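Local coordinates for protein putative glucarate dehydratase (Pseudomonas fluorescens, PDB 4IT1) that probably catalyses the magnesium-dependent dehydration of D-glucarate to 5-dehydro-4-deoxy-D-glucarate, the first step in the breakdown of this sugar acid, at residues Leu40-Ser44 / Lys215-Leu219; Phe171-Ala175 / Asp185-Leu191; Pro221-Val225 / Arg255-Leu260; Leu240-Gly246 / Leu264-Pro270; Asn247-Ser253 / Asp269-Gly273. All coordinates share one frame; numbering follows the deposited sequence.

Contact 1: Leu40-Ser44 / Lys215-Leu219; sequences LLNAS and KAGTL. With TLA (L(+)-tartaric acid), chain F.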
# COMPACT_ATOMS: atom_id res chain seq x y z
N LEU A 40 2.82 30.81 -19.78
CA LEU A 40 3.39 30.59 -18.45
C LEU A 40 4.89 30.29 -18.50
O LEU A 40 5.33 29.38 -19.20
CB LEU A 40 2.63 29.48 -17.72
CG LEU A 40 1.11 29.67 -17.61
CD1 LEU A 40 0.42 28.45 -17.00
CD2 LEU A 40 0.76 30.94 -16.84
N LEU A 41 5.67 31.09 -17.77
CA LEU A 41 7.12 30.94 -17.70
C LEU A 41 7.55 29.94 -16.64
O LEU A 41 6.96 29.88 -15.55
CB LEU A 41 7.76 32.29 -17.37
CG LEU A 41 7.79 33.39 -18.43
CD1 LEU A 41 8.27 34.69 -17.82
CD2 LEU A 41 8.68 32.99 -19.60
N ASN A 42 8.57 29.15 -16.95
CA ASN A 42 9.17 28.21 -15.99
C ASN A 42 10.69 28.08 -16.15
O ASN A 42 11.29 28.81 -16.94
CB ASN A 42 8.47 26.85 -16.05
CG ASN A 42 8.74 26.10 -17.34
OD1 ASN A 42 9.83 26.19 -17.91
ND2 ASN A 42 7.76 25.35 -17.81
N ALA A 43 11.28 27.14 -15.43
CA ALA A 43 12.73 26.93 -15.45
C ALA A 43 13.25 26.61 -16.86
O ALA A 43 14.22 27.21 -17.31
CB ALA A 43 13.11 25.82 -14.48
N SER A 44 12.58 25.68 -17.54
CA SER A 44 12.92 25.20 -18.87
C SER A 44 12.68 26.21 -20.00
O SER A 44 13.40 26.22 -21.00
CB SER A 44 12.12 23.93 -19.16
OG SER A 44 12.52 22.87 -18.32
N LYS A 215 5.65 29.32 -8.84
CA LYS A 215 6.55 28.67 -9.80
C LYS A 215 7.79 29.54 -10.02
O LYS A 215 7.70 30.61 -10.63
CB LYS A 215 5.86 28.41 -11.13
CG LYS A 215 6.76 27.76 -12.18
CD LYS A 215 6.57 26.25 -12.28
CE LYS A 215 7.08 25.50 -11.05
NZ LYS A 215 6.69 24.07 -11.08
N ALA A 216 8.94 29.08 -9.53
CA ALA A 216 10.14 29.91 -9.54
C ALA A 216 11.26 29.40 -10.47
O ALA A 216 10.99 28.69 -11.44
CB ALA A 216 10.66 30.10 -8.12
N GLY A 217 12.50 29.78 -10.16
CA GLY A 217 13.65 29.48 -11.00
C GLY A 217 13.42 29.93 -12.43
O GLY A 217 13.80 29.23 -13.38
N THR A 218 12.79 31.09 -12.58
CA THR A 218 12.45 31.62 -13.89
C THR A 218 13.03 33.02 -14.06
O THR A 218 13.63 33.33 -15.08
CB THR A 218 10.93 31.64 -14.13
OG1 THR A 218 10.38 30.36 -13.82
CG2 THR A 218 10.63 31.96 -15.58
N LEU A 219 12.83 33.87 -13.05
CA LEU A 219 13.40 35.21 -13.04
C LEU A 219 14.59 35.26 -12.08
O LEU A 219 14.78 34.34 -11.29
CB LEU A 219 12.32 36.24 -12.67
CG LEU A 219 11.54 36.98 -13.78
CD1 LEU A 219 11.08 36.08 -14.93
CD2 LEU A 219 10.35 37.73 -13.20
O1 TLA F . 6.16 20.86 -12.71
O11 TLA F . 7.73 20.83 -14.18
C1 TLA F . 6.59 21.11 -13.83
C2 TLA F . 5.68 21.79 -14.78
O2 TLA F . 6.22 21.63 -16.06
C3 TLA F . 5.69 23.26 -14.47
O3 TLA F . 7.03 23.70 -14.46
C4 TLA F . 4.99 23.97 -15.56
O4 TLA F . 3.96 23.48 -16.00
O41 TLA F . 5.50 24.99 -16.01
O HOH W 1 6.91 31.56 -13.24
O HOH W 2 10.22 26.45 -12.62
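Leu41 and Thr218 press together where a loop of the N-terminal capping domain meets the segment leaving barrel strand 212-215. The tight part is small: Leu41 CB lies 3.4 Å from Thr218 CG2, closer than carbons usually pack. The threonine is steadied within its own segment, its OG1 donating to Ala216 O from above the carbonyl plane. Beside it Ala43 CA points its hydrogen at Gly217 O over 3.3 Å. No direct hydrogen bond crosses between the segments.

The looser side is filled by water. One molecule gives protons to Leu41 O and Lys215 O, at 2.9 Å from each oxygen; another accepts from Ala43 N and donates to Ala216 O at 2.6 Å. Beyond them lies the pocket, occupied by a tartrate probably taken from the crystallisation liquor. Asn42 ND2 reaches tartrate O41 at 2.9 Å in a nearly straight bond (165°), and is also held by Asp428. Lys215 sets CG anti to its backbone N (chi1 179°), and its bent chain brings NZ to a weak bond with tartrate O3, while Tyr169 OH binds the same nitrogen. Capping loop and barrel thus both supply donors to one pocket, where Lys215 is the predicted proton acceptor.

Contact 2: Phe171-Ala175 / Asp185-Leu191; sequences FFKYA and DNWGEAL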
# COMPACT_ATOMS: atom_id res chain seq x y z
N PHE A 171 2.31 31.84 -11.31
CA PHE A 171 3.33 31.82 -12.35
C PHE A 171 3.69 33.24 -12.77
O PHE A 171 2.84 34.12 -12.79
CB PHE A 171 2.80 31.13 -13.60
CG PHE A 171 2.70 29.64 -13.47
CD1 PHE A 171 1.59 29.05 -12.89
CD2 PHE A 171 3.72 28.83 -13.97
CE1 PHE A 171 1.50 27.67 -12.79
CE2 PHE A 171 3.63 27.45 -13.88
CZ PHE A 171 2.52 26.86 -13.28
N PHE A 172 4.95 33.44 -13.12
CA PHE A 172 5.30 34.58 -13.95
C PHE A 172 4.84 34.25 -15.37
O PHE A 172 4.81 33.08 -15.77
CB PHE A 172 6.80 34.86 -13.90
CG PHE A 172 7.29 35.22 -12.53
CD1 PHE A 172 7.18 36.52 -12.05
CD2 PHE A 172 7.86 34.25 -11.71
CE1 PHE A 172 7.63 36.86 -10.78
CE2 PHE A 172 8.32 34.58 -10.44
CZ PHE A 172 8.20 35.89 -9.97
N LYS A 173 4.41 35.28 -16.10
CA LYS A 173 3.93 35.09 -17.47
C LYS A 173 4.13 36.36 -18.29
O LYS A 173 4.27 37.45 -17.73
CB LYS A 173 2.45 34.65 -17.49
CG LYS A 173 1.43 35.71 -17.05
CD LYS A 173 0.02 35.14 -16.92
CE LYS A 173 -0.64 34.85 -18.26
NZ LYS A 173 -0.84 36.08 -19.09
N TYR A 174 4.19 36.19 -19.61
CA TYR A 174 4.13 37.32 -20.54
C TYR A 174 2.67 37.69 -20.76
O TYR A 174 1.78 36.87 -20.50
CB TYR A 174 4.80 36.99 -21.89
CG TYR A 174 6.30 36.80 -21.85
CD1 TYR A 174 7.12 37.62 -21.06
CD2 TYR A 174 6.92 35.83 -22.64
CE1 TYR A 174 8.50 37.45 -21.03
CE2 TYR A 174 8.30 35.65 -22.62
CZ TYR A 174 9.08 36.47 -21.82
OH TYR A 174 10.45 36.30 -21.79
N ALA A 175 2.43 38.90 -21.26
CA ALA A 175 1.07 39.35 -21.55
C ALA A 175 0.40 38.47 -22.61
O ALA A 175 -0.79 38.18 -22.53
CB ALA A 175 1.09 40.81 -22.00
N ASP A 185 -5.06 36.01 -23.20
CA ASP A 185 -5.77 35.67 -21.96
C ASP A 185 -6.05 36.94 -21.14
O ASP A 185 -5.38 37.96 -21.32
CB ASP A 185 -4.97 34.65 -21.13
CG ASP A 185 -3.66 35.22 -20.58
OD1 ASP A 185 -3.71 36.10 -19.69
OD2 ASP A 185 -2.58 34.79 -21.02
N ASN A 186 -7.02 36.87 -20.24
CA ASN A 186 -7.41 38.03 -19.43
C ASN A 186 -6.48 38.37 -18.25
O ASN A 186 -6.62 39.44 -17.63
CB ASN A 186 -8.87 37.89 -18.95
CG ASN A 186 -9.26 36.45 -18.64
OD1 ASN A 186 -8.44 35.65 -18.20
ND2 ASN A 186 -10.52 36.12 -18.88
N TRP A 187 -5.52 37.48 -17.96
CA TRP A 187 -4.60 37.62 -16.81
C TRP A 187 -3.62 38.80 -16.93
O TRP A 187 -3.23 39.39 -15.92
CB TRP A 187 -3.80 36.33 -16.58
CG TRP A 187 -4.62 35.11 -16.23
CD1 TRP A 187 -5.16 34.21 -17.11
CD2 TRP A 187 -4.98 34.66 -14.92
NE1 TRP A 187 -5.85 33.23 -16.42
CE2 TRP A 187 -5.74 33.49 -15.08
CE3 TRP A 187 -4.74 35.15 -13.62
CZ2 TRP A 187 -6.27 32.78 -13.99
CZ3 TRP A 187 -5.25 34.45 -12.54
CH2 TRP A 187 -6.01 33.28 -12.73
N GLY A 188 -3.21 39.13 -18.16
CA GLY A 188 -2.17 40.14 -18.36
C GLY A 188 -0.80 39.60 -17.99
O GLY A 188 -0.66 38.41 -17.67
N GLU A 189 0.21 40.45 -18.01
CA GLU A 189 1.57 40.02 -17.72
C GLU A 189 1.84 39.99 -16.21
O GLU A 189 1.16 40.66 -15.43
CB GLU A 189 2.61 40.87 -18.46
CG GLU A 189 2.96 42.20 -17.83
CD GLU A 189 4.21 42.83 -18.42
OE1 GLU A 189 4.57 42.51 -19.57
OE2 GLU A 189 4.84 43.67 -17.73
N ALA A 190 2.83 39.19 -15.83
CA ALA A 190 3.22 39.05 -14.44
C ALA A 190 4.73 38.85 -14.36
O ALA A 190 5.23 37.74 -14.50
CB ALA A 190 2.48 37.88 -13.79
N LEU A 191 5.44 39.95 -14.14
CA LEU A 191 6.89 39.96 -14.13
C LEU A 191 7.45 40.83 -13.00
O LEU A 191 8.67 41.05 -12.92
CB LEU A 191 7.43 40.44 -15.49
CG LEU A 191 6.93 39.74 -16.76
CD1 LEU A 191 7.33 40.53 -18.00
CD2 LEU A 191 7.42 38.30 -16.84
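Lys173 and Ala190 form a single antiparallel bridge of the hydrogen-bonded kind, joining the two arms of the long loop that links barrel strand 163-170 to helix 193-207 in this β/α-barrel. Lys173 N donates to Ala190 O at 3.0 Å, and Ala190 N returns an almost straight bond (173°) to Lys173 O, also at 3.0 Å.

The lysine side chain does the rest. Its CG stands between the backbone N and the carbonyl carbon (chi1 70°), and the chain then bends at its last two torsions, curling NZ back among oxygens of the loop. Asp185 comes from the opposite direction and offers both carboxylate oxygens by their syn lone pairs, OD1 and OD2 each 2.9 Å from Lys173 NZ. Gly188 O accepts from NZ at 2.7 Å, with the donor above its carbonyl plane, and Tyr174 O takes a further bond. Replacing Lys173 by a leucine would probably leave the Asp185 carboxylate and the carbonyl of Gly188 without their shared donor, the loop's two arms then being tied by little besides the backbone bridge.

On the barrel side Phe172 receives Ala190 O in the plane of its ring, at the edge. Phe171 instead reaches toward Lys215 and the tartrate pocket. Next to the bridge, Leu191 CD2 packs against Lys173 O at 3.4 Å, and Leu191 CD1 meets the edge of the Tyr174 ring, 4.2 Å from Tyr174 CD1.

Contact 3: Pro221-Val225 / Arg255-Leu260; sequences PEHEV and RMAELL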
# COMPACT_ATOMS: atom_id res chain seq x y z
N PRO A 221 16.87 35.23 -9.06
CA PRO A 221 16.42 34.76 -7.75
C PRO A 221 16.21 35.87 -6.70
O PRO A 221 15.27 35.77 -5.92
CB PRO A 221 17.50 33.73 -7.34
CG PRO A 221 18.65 33.94 -8.27
CD PRO A 221 18.08 34.53 -9.53
N GLU A 222 17.03 36.91 -6.70
CA GLU A 222 16.78 38.09 -5.86
C GLU A 222 15.43 38.74 -6.17
O GLU A 222 14.75 39.21 -5.26
CB GLU A 222 17.89 39.15 -6.00
CG GLU A 222 19.12 38.91 -5.14
CD GLU A 222 20.20 38.11 -5.85
OE1 GLU A 222 19.94 37.58 -6.96
OE2 GLU A 222 21.31 38.01 -5.29
N HIS A 223 15.06 38.78 -7.45
CA HIS A 223 13.79 39.37 -7.84
C HIS A 223 12.64 38.50 -7.37
O HIS A 223 11.63 39.02 -6.90
CB HIS A 223 13.71 39.60 -9.36
CG HIS A 223 12.38 40.13 -9.82
ND1 HIS A 223 12.04 41.46 -9.75
CD2 HIS A 223 11.30 39.49 -10.33
CE1 HIS A 223 10.82 41.63 -10.21
NE2 HIS A 223 10.34 40.45 -10.57
N GLU A 224 12.81 37.19 -7.47
CA GLU A 224 11.75 36.27 -7.06
C GLU A 224 11.56 36.29 -5.54
O GLU A 224 10.43 36.17 -5.06
CB GLU A 224 12.01 34.85 -7.58
CG GLU A 224 11.91 34.73 -9.10
CD GLU A 224 12.10 33.30 -9.61
OE1 GLU A 224 12.96 32.56 -9.08
OE2 GLU A 224 11.39 32.92 -10.56
N VAL A 225 12.66 36.44 -4.79
CA VAL A 225 12.62 36.58 -3.33
C VAL A 225 11.76 37.79 -2.94
O VAL A 225 10.87 37.68 -2.10
CB VAL A 225 14.04 36.69 -2.72
CG1 VAL A 225 14.01 37.22 -1.29
CG2 VAL A 225 14.73 35.34 -2.76
N ARG A 255 22.10 31.24 -0.40
CA ARG A 255 22.00 32.71 -0.34
C ARG A 255 20.55 33.17 -0.28
O ARG A 255 20.23 34.14 0.42
CB ARG A 255 22.71 33.38 -1.52
CG ARG A 255 24.23 33.31 -1.45
CD ARG A 255 24.90 34.33 -2.37
NE ARG A 255 24.61 34.11 -3.79
CZ ARG A 255 23.76 34.85 -4.51
NH1 ARG A 255 23.12 35.88 -3.97
NH2 ARG A 255 23.56 34.56 -5.80
N MET A 256 19.67 32.48 -1.01
CA MET A 256 18.25 32.79 -1.01
C MET A 256 17.59 32.46 0.33
O MET A 256 16.81 33.27 0.86
CB MET A 256 17.53 32.08 -2.16
CG MET A 256 17.98 32.51 -3.55
SD MET A 256 17.91 34.29 -3.93
CE MET A 256 19.59 34.80 -3.59
N ALA A 257 17.92 31.29 0.88
CA ALA A 257 17.48 30.90 2.22
C ALA A 257 17.78 31.98 3.26
O ALA A 257 16.95 32.26 4.12
CB ALA A 257 18.14 29.59 2.63
N GLU A 258 18.96 32.59 3.16
CA GLU A 258 19.37 33.67 4.06
C GLU A 258 18.45 34.89 3.91
O GLU A 258 17.96 35.42 4.90
CB GLU A 258 20.83 34.06 3.83
CG GLU A 258 21.83 32.98 4.22
CD GLU A 258 23.28 33.42 4.07
OE1 GLU A 258 24.04 33.27 5.04
OE2 GLU A 258 23.65 33.91 2.98
N LEU A 259 18.20 35.30 2.67
CA LEU A 259 17.35 36.45 2.39
C LEU A 259 15.88 36.23 2.76
O LEU A 259 15.17 37.19 3.09
CB LEU A 259 17.46 36.87 0.91
CG LEU A 259 18.81 37.41 0.38
CD1 LEU A 259 18.72 37.62 -1.13
CD2 LEU A 259 19.24 38.69 1.07
N LEU A 260 15.42 34.98 2.72
CA LEU A 260 14.01 34.67 2.99
C LEU A 260 13.70 34.41 4.47
O LEU A 260 12.55 34.47 4.88
CB LEU A 260 13.55 33.47 2.14
CG LEU A 260 13.25 33.67 0.66
CD1 LEU A 260 13.37 32.35 -0.08
CD2 LEU A 260 11.87 34.27 0.45
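In the outer helical layer of the β/α-barrel, Pro221, Glu222 and Val225 on helix 221-234 meet Arg255, Met256, Leu259 and Leu260 on helix 250-260, a consecutive pair running nearly parallel. The short axes approach to 10.4 Å at an angle of 25°, a spacing that side chains fill.

Met256 carries the middle. Bent at its second and third torsions, it lays its sulfur between two partners, SD standing 3.5 Å from Pro221 CB and equally 3.5 Å from Val225 CG2. An alanine in place of Met256 would probably leave a gap between Pro221 and Val225, with the valine methyl CG2 losing its closest neighbour on the facing helix.

Val225 places CG1 anti to the backbone N (chi1 164°), which directs that methyl to Leu260 CD2 at 4.0 Å and to Leu259 CB, while CG2 is left for the sulfur. Leu260 also rests on Tyr267 of strand 266-268, tying helix 250-260 to the barrel wall.

Toward solvent the chemistry turns ionic. The Glu222 chain bends toward Arg255, whose NH1 donates in the guanidinium plane but meets OE2 from above the carboxylate plane; this salt bridge spans 3.1 Å from Arg255 NH1 to Glu222 OE2.

Contact 4: Leu240-Gly246 / Leu264-Pro270; sequences LRIDPNG and LQYYEDP. With MG (magnesium ion), chain E.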
# COMPACT_ATOMS: atom_id res chain seq x y z
N LEU A 240 3.44 30.04 2.54
CA LEU A 240 4.08 30.28 1.23
C LEU A 240 5.11 29.21 0.86
O LEU A 240 5.92 28.79 1.70
CB LEU A 240 4.73 31.67 1.19
CG LEU A 240 3.84 32.88 1.47
CD1 LEU A 240 4.67 34.15 1.64
CD2 LEU A 240 2.80 33.07 0.38
N ARG A 241 5.06 28.78 -0.39
CA ARG A 241 5.96 27.75 -0.95
C ARG A 241 6.46 28.16 -2.34
O ARG A 241 5.79 28.92 -3.05
CB ARG A 241 5.22 26.42 -1.07
CG ARG A 241 4.61 25.89 0.21
CD ARG A 241 3.27 25.22 -0.06
NE ARG A 241 2.51 25.08 1.18
CZ ARG A 241 1.20 24.84 1.25
NH1 ARG A 241 0.45 24.71 0.16
NH2 ARG A 241 0.63 24.75 2.45
N ILE A 242 7.64 27.66 -2.73
CA ILE A 242 8.18 27.87 -4.09
C ILE A 242 8.72 26.60 -4.72
O ILE A 242 9.20 25.71 -4.02
CB ILE A 242 9.30 28.93 -4.14
CG1 ILE A 242 10.36 28.65 -3.06
CG2 ILE A 242 8.72 30.32 -4.02
CD1 ILE A 242 11.66 29.38 -3.28
N ASP A 243 8.65 26.54 -6.05
CA ASP A 243 9.22 25.44 -6.83
C ASP A 243 10.18 26.00 -7.89
O ASP A 243 9.76 26.31 -9.00
CB ASP A 243 8.10 24.64 -7.52
CG ASP A 243 8.62 23.37 -8.20
OD1 ASP A 243 9.85 23.16 -8.24
OD2 ASP A 243 7.79 22.57 -8.69
N PRO A 244 11.47 26.14 -7.54
CA PRO A 244 12.43 26.59 -8.56
C PRO A 244 12.86 25.51 -9.56
O PRO A 244 13.76 25.74 -10.36
CB PRO A 244 13.63 27.08 -7.74
CG PRO A 244 13.17 27.12 -6.31
CD PRO A 244 12.09 26.09 -6.21
N ASN A 245 12.22 24.34 -9.53
CA ASN A 245 12.52 23.23 -10.45
C ASN A 245 14.02 22.95 -10.61
O ASN A 245 14.52 22.78 -11.72
CB ASN A 245 11.88 23.48 -11.82
CG ASN A 245 10.42 23.08 -11.87
OD1 ASN A 245 9.56 23.90 -12.17
ND2 ASN A 245 10.14 21.81 -11.59
N GLY A 246 14.73 22.92 -9.49
CA GLY A 246 16.15 22.63 -9.45
C GLY A 246 17.02 23.62 -10.19
O GLY A 246 18.14 23.28 -10.59
N LEU A 264 8.98 31.22 4.26
CA LEU A 264 8.45 30.05 3.55
C LEU A 264 8.10 28.87 4.44
O LEU A 264 8.86 28.51 5.33
CB LEU A 264 9.44 29.58 2.47
CG LEU A 264 9.69 30.44 1.23
CD1 LEU A 264 10.59 29.66 0.28
CD2 LEU A 264 8.41 30.84 0.52
N GLN A 265 6.95 28.25 4.16
CA GLN A 265 6.58 26.97 4.78
C GLN A 265 7.53 25.84 4.36
O GLN A 265 8.02 25.09 5.22
CB GLN A 265 5.13 26.60 4.46
CG GLN A 265 4.59 25.48 5.33
CD GLN A 265 3.19 25.02 4.94
OE1 GLN A 265 2.87 24.88 3.76
NE2 GLN A 265 2.35 24.77 5.94
N TYR A 266 7.77 25.70 3.05
CA TYR A 266 8.78 24.77 2.52
C TYR A 266 9.31 25.17 1.14
O TYR A 266 8.67 25.93 0.42
CB TYR A 266 8.28 23.31 2.51
CG TYR A 266 7.15 22.95 1.54
CD1 TYR A 266 7.33 22.97 0.16
CD2 TYR A 266 5.91 22.52 2.02
CE1 TYR A 266 6.31 22.61 -0.72
CE2 TYR A 266 4.88 22.16 1.15
CZ TYR A 266 5.08 22.21 -0.21
OH TYR A 266 4.05 21.85 -1.07
N TYR A 267 10.49 24.65 0.80
CA TYR A 267 11.11 24.84 -0.51
C TYR A 267 10.98 23.54 -1.30
O TYR A 267 11.47 22.49 -0.85
CB TYR A 267 12.59 25.16 -0.37
CG TYR A 267 12.95 26.44 0.36
CD1 TYR A 267 12.76 26.58 1.73
CD2 TYR A 267 13.54 27.50 -0.33
CE1 TYR A 267 13.12 27.75 2.39
CE2 TYR A 267 13.91 28.67 0.32
CZ TYR A 267 13.69 28.80 1.68
OH TYR A 267 14.05 29.96 2.31
N GLU A 268 10.32 23.58 -2.44
CA GLU A 268 10.22 22.43 -3.33
C GLU A 268 11.33 22.43 -4.37
O GLU A 268 11.44 23.34 -5.11
CB GLU A 268 8.87 22.42 -4.05
CG GLU A 268 8.61 21.18 -4.89
CD GLU A 268 7.52 21.34 -5.93
OE1 GLU A 268 6.61 22.14 -5.76
OE2 GLU A 268 7.56 20.63 -6.94
N ASP A 269 12.17 21.40 -4.39
CA ASP A 269 13.24 21.26 -5.41
C ASP A 269 13.97 22.57 -5.71
O ASP A 269 13.95 23.04 -6.84
CB ASP A 269 12.67 20.72 -6.74
CG ASP A 269 12.12 19.33 -6.60
OD1 ASP A 269 12.82 18.48 -6.01
OD2 ASP A 269 10.99 19.08 -7.07
N PRO A 270 14.58 23.19 -4.69
CA PRO A 270 15.32 24.40 -5.05
C PRO A 270 16.61 24.11 -5.83
O PRO A 270 17.07 24.97 -6.58
CB PRO A 270 15.63 25.04 -3.70
CG PRO A 270 15.55 23.92 -2.71
CD PRO A 270 14.51 22.99 -3.23
MG MG E . 7.66 20.58 -9.04
O HOH W 3 9.79 20.58 -8.72
O HOH W 4 8.08 20.22 -11.01
O HOH W 5 5.63 20.62 -9.58
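Arg241 lies over one face of the Tyr266 ring, CG above its centre and 3.7 Å from the centroid, on neighbouring parallel strands of the β/α-barrel that belong to one β-α-β unit. The guanidinium runs nearly parallel to the ring, and its edge is taken by Gln265: OE1 accepts from both Arg241 NE and Arg241 NH2, each 2.6 Å away. This side-on grip fixes the orientation of the guanidinium edge, and the amide lies nearly coplanar with it (8°). Tyr266 OH finds its own partner in Lys213.

On the opposite face of the sheet, Leu264 CD1 covers the centre of the Tyr267 ring and presses on Ile242 CG1, a tight 3.5 Å. The strands are joined by few backbone bonds, among them Glu268 N to Ile242 O.

At the carboxy-terminal ends the contact becomes the metal site. Asp243 and Glu268 both extend with CG anti to the backbone N (chi1 -172° and -174°), bringing Asp243 OD2 to 2.0 Å and Glu268 OE2 to 2.1 Å from the magnesium ion; Asn291 and three waters complete the shell. The shared cation probably offsets the repulsion of carboxylates whose oxygens stand so close. Asp269 sits in the second shell here, its OD2 and Asp243 OD1 both accepting from one metal-bound water, while its OD1 is bound by Thr290 and its OD2 also by the backbone N of Asn291. Asp243 OD1 also closes an Asx turn with Asn245 N, beyond which Gly246 N donates to Asp269 O at 2.8 Å.

Contact 5: Asn247-Ser253 / Asp269-Gly273; sequences NWSLETS and DPTPG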
# COMPACT_ATOMS: atom_id res chain seq x y z
N ASN A 247 16.53 24.84 -10.38
CA ASN A 247 17.28 25.81 -11.17
C ASN A 247 18.23 26.68 -10.39
O ASN A 247 18.80 27.64 -10.94
CB ASN A 247 16.36 26.65 -12.05
CG ASN A 247 16.96 26.95 -13.41
OD1 ASN A 247 17.91 26.29 -13.85
ND2 ASN A 247 16.40 27.93 -14.10
N TRP A 248 18.42 26.37 -9.11
CA TRP A 248 19.41 27.06 -8.29
C TRP A 248 20.57 26.16 -7.89
O TRP A 248 20.35 25.04 -7.42
CB TRP A 248 18.80 27.65 -7.00
CG TRP A 248 17.72 28.67 -7.19
CD1 TRP A 248 17.41 29.34 -8.34
CD2 TRP A 248 16.82 29.15 -6.19
NE1 TRP A 248 16.37 30.20 -8.12
CE2 TRP A 248 15.99 30.11 -6.81
CE3 TRP A 248 16.64 28.87 -4.83
CZ2 TRP A 248 14.97 30.78 -6.11
CZ3 TRP A 248 15.63 29.54 -4.14
CH2 TRP A 248 14.82 30.49 -4.78
N SER A 249 21.79 26.64 -8.06
CA SER A 249 22.93 25.95 -7.50
C SER A 249 22.77 25.88 -5.98
O SER A 249 21.95 26.59 -5.39
CB SER A 249 24.22 26.69 -7.86
OG SER A 249 24.22 28.00 -7.31
N LEU A 250 23.54 25.00 -5.36
CA LEU A 250 23.60 24.90 -3.92
C LEU A 250 23.88 26.27 -3.26
O LEU A 250 23.17 26.66 -2.32
CB LEU A 250 24.65 23.86 -3.53
CG LEU A 250 24.90 23.50 -2.07
CD1 LEU A 250 23.64 22.98 -1.40
CD2 LEU A 250 26.04 22.49 -2.02
N GLU A 251 24.89 26.99 -3.76
CA GLU A 251 25.30 28.28 -3.19
C GLU A 251 24.22 29.35 -3.30
O GLU A 251 24.04 30.15 -2.37
CB GLU A 251 26.60 28.79 -3.84
CG GLU A 251 27.85 27.94 -3.58
CD GLU A 251 28.24 27.82 -2.11
OE1 GLU A 251 28.69 26.73 -1.71
OE2 GLU A 251 28.11 28.81 -1.36
N THR A 252 23.51 29.36 -4.43
CA THR A 252 22.38 30.24 -4.66
C THR A 252 21.24 29.91 -3.71
O THR A 252 20.70 30.80 -3.05
CB THR A 252 21.89 30.14 -6.12
OG1 THR A 252 22.89 30.66 -6.99
CG2 THR A 252 20.59 30.91 -6.33
N SER A 253 20.89 28.63 -3.65
CA SER A 253 19.86 28.14 -2.74
C SER A 253 20.13 28.60 -1.31
O SER A 253 19.22 29.03 -0.60
CB SER A 253 19.80 26.60 -2.80
OG SER A 253 19.12 26.14 -3.96
N ASP A 269 12.17 21.40 -4.39
CA ASP A 269 13.24 21.26 -5.41
C ASP A 269 13.97 22.57 -5.71
O ASP A 269 13.95 23.04 -6.84
CB ASP A 269 12.67 20.72 -6.74
CG ASP A 269 12.12 19.33 -6.60
OD1 ASP A 269 12.82 18.48 -6.01
OD2 ASP A 269 10.99 19.08 -7.07
N PRO A 270 14.58 23.19 -4.69
CA PRO A 270 15.32 24.40 -5.05
C PRO A 270 16.61 24.11 -5.83
O PRO A 270 17.07 24.97 -6.58
CB PRO A 270 15.63 25.04 -3.70
CG PRO A 270 15.55 23.92 -2.71
CD PRO A 270 14.51 22.99 -3.23
N THR A 271 17.18 22.93 -5.63
CA THR A 271 18.50 22.57 -6.15
C THR A 271 18.48 21.14 -6.70
O THR A 271 17.78 20.28 -6.16
CB THR A 271 19.58 22.79 -5.06
OG1 THR A 271 20.87 22.94 -5.66
CG2 THR A 271 19.59 21.68 -4.03
N PRO A 272 19.21 20.86 -7.81
CA PRO A 272 18.97 19.56 -8.46
C PRO A 272 19.66 18.37 -7.78
O PRO A 272 20.67 18.54 -7.09
CB PRO A 272 19.51 19.78 -9.87
CG PRO A 272 20.59 20.81 -9.71
CD PRO A 272 20.26 21.64 -8.48
N GLY A 273 19.09 17.18 -7.96
CA GLY A 273 19.72 15.93 -7.51
C GLY A 273 19.51 15.54 -6.05
O GLY A 273 19.41 16.39 -5.17
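Trp248 O is approached by three groups of the facing loop: Thr271 OG1 donates to it at 2.8 Å, Thr271 CA directs its hydrogen at the same oxygen from 3.3 Å, and Pro272 CD packs 3.6 Å away. The hydroxyl comes in only slightly tilted from the carbonyl plane, placed there because OG1 stands anti to the backbone N of Thr271 (chi1 -159°). The return bond is longer and clearly bent, with Trp248 N giving its proton to Pro270 O at 3.2 Å (139° at the hydrogen). Together the two bonds fasten the backbone of Trp248 on both its amide and its carbonyl side.

The Trp248 side chain crosses Pro270 at about a right angle, its CE3 4.1 Å from Pro270 CB. Ser253 OG lies in the indole plane at the edge, 3.7 Å from Pro270 CB, so the serine fills the corner between the two rings. Thr252 CG2 packs over one indole face, offset toward the rim, and Pro221 and Glu224 of helix 221-234 also touch this ring.

Ser249 occupies the N-cap of helix 250-260, its carbonyl accepting from Ser253 N at 2.9 Å in the first helical turn. The contact therefore seats the start of that helix against the loop that follows strand 266-268. Such pairing of successive β-α loops, above the carboxy-terminal ends of the strands, belongs to the catalytic end of the β/α-barrel.

How the contacts relate
The five contacts illustrate how chemistry follows position in a β/α-barrel. Contacts 1, 4 and 5 are buried; contacts 2 and 3 reach the surface, and each carries a salt bridge. Contact 4 holds the metal site at the strand ends, and Lys215 of contact 1 joins it through a salt bridge to Asp243. Contacts 4 and 5 share Asp269 and Pro270, while contacts 3 and 5 both use helix 250-260, Trp248 packing against Met256 and Pro221. Glu224, on the helix of contact 3, binds backbone amides of contact 1. Contact 2 touches contact 1 through Phe172 and Leu219, but stays about 7 Å from contact 4 at their nearest atoms.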